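Local coordinates for protein oxalate biosynthetic component 1 (Burkholderia thailandensis, PDB 5IKY) that probably makes oxalate as a serine hydrolase of the alpha/beta-hydrolase fold with additional lyase activity, in quorum-sensing-dependent oxalogenesis, at residues D559-H562 with P563-D566. Sequence-based numbering, arbitrary orientation.
Sequences DALH and PIVD
Leu561 and Ile564, three residues apart round a helix-to-helix corner, meet through methyl ends: CD2 of Leu561 lies 4.3 Å from CD1 of Ile564. Ile564 reaches there with CG1 anti to its carbonyl carbon (chi1 -70°) and CD1 extended beyond it. Val565, one residue further along the helix, has its CG2 4.5 Å from Leu561 CB and 3.3 Å from Leu561 O, beyond the oxygen and off to one side of the C=O direction. Leu561 O accepts two N-H groups: Val565 N at 2.9 Å, nearly in line with the C=O (169° at the oxygen), and Ile564 N by a weak, bent bond. Leu561 is the first residue beyond helix 554-560 and the N-cap of helix 562-579, in the cap-domain region, its backbone carbonyl starting the new helix. Pro563 stands in the first turn, where its lack of an N-H costs no helical hydrogen bond. The CB of His562 leaves the backbone away from residues 563-566, and its CG is anti to the backbone N. His562 O accepts Asp566 N at 3.2 Å, the donor tilted 24° from the carbonyl plane. The Leu561 and Ile564 side chains both rest on Ala538 of helix 530-541, and Val565 on Leu682 and Cys686 of helix 682-690.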
# COMPACT_ATOMS: atom_id res chain seq x y z
N ASP A 559 8.51 -34.56 -6.07
CA ASP A 559 7.99 -35.57 -5.16
C ASP A 559 7.72 -34.99 -3.78
O ASP A 559 6.74 -35.35 -3.12
CB ASP A 559 8.98 -36.74 -5.07
CG ASP A 559 8.41 -37.92 -4.31
OD1 ASP A 559 7.50 -38.59 -4.85
OD2 ASP A 559 8.87 -38.19 -3.18
N ALA A 560 8.58 -34.09 -3.34
CA ALA A 560 8.44 -33.48 -2.02
C ALA A 560 7.29 -32.47 -1.97
O ALA A 560 6.77 -32.17 -0.90
CB ALA A 560 9.74 -32.81 -1.61
N LEU A 561 6.90 -31.96 -3.13
CA LEU A 561 5.86 -30.93 -3.21
C LEU A 561 4.48 -31.52 -3.49
O LEU A 561 3.53 -30.79 -3.76
CB LEU A 561 6.19 -29.91 -4.30
CG LEU A 561 7.46 -29.08 -4.12
CD1 LEU A 561 7.66 -28.19 -5.33
CD2 LEU A 561 7.38 -28.25 -2.84
N HIS A 562 4.38 -32.84 -3.42
CA HIS A 562 3.14 -33.54 -3.79
C HIS A 562 1.89 -33.04 -3.04
O HIS A 562 0.86 -32.80 -3.68
CB HIS A 562 3.30 -35.05 -3.59
CG HIS A 562 2.25 -35.86 -4.28
ND1 HIS A 562 2.26 -36.08 -5.64
CD2 HIS A 562 1.16 -36.50 -3.80
CE1 HIS A 562 1.22 -36.83 -5.97
NE2 HIS A 562 0.54 -37.10 -4.87
N PRO A 563 1.96 -32.89 -1.70
CA PRO A 563 0.74 -32.42 -1.04
C PRO A 563 0.37 -30.98 -1.40
O PRO A 563 -0.79 -30.59 -1.32
CB PRO A 563 1.08 -32.54 0.45
CG PRO A 563 2.56 -32.49 0.51
CD PRO A 563 3.03 -33.19 -0.73
N ILE A 564 1.37 -30.20 -1.80
CA ILE A 564 1.15 -28.81 -2.17
C ILE A 564 0.55 -28.68 -3.56
O ILE A 564 -0.30 -27.83 -3.81
CB ILE A 564 2.46 -28.02 -2.08
CG1 ILE A 564 2.85 -27.87 -0.62
CG2 ILE A 564 2.33 -26.67 -2.78
CD1 ILE A 564 4.08 -27.10 -0.42
N VAL A 565 1.00 -29.55 -4.46
CA VAL A 565 0.40 -29.64 -5.79
C VAL A 565 -1.09 -29.92 -5.67
O VAL A 565 -1.91 -29.33 -6.37
CB VAL A 565 1.08 -30.72 -6.64
CG1 VAL A 565 0.37 -30.89 -7.97
CG2 VAL A 565 2.55 -30.38 -6.85
N ASP A 566 -1.45 -30.82 -4.75
CA ASP A 566 -2.85 -31.16 -4.53
C ASP A 566 -3.62 -29.95 -4.02
O ASP A 566 -4.74 -29.69 -4.45
CB ASP A 566 -2.98 -32.33 -3.55
CG ASP A 566 -4.37 -32.93 -3.55
OD1 ASP A 566 -4.69 -33.70 -4.48
OD2 ASP A 566 -5.15 -32.64 -2.62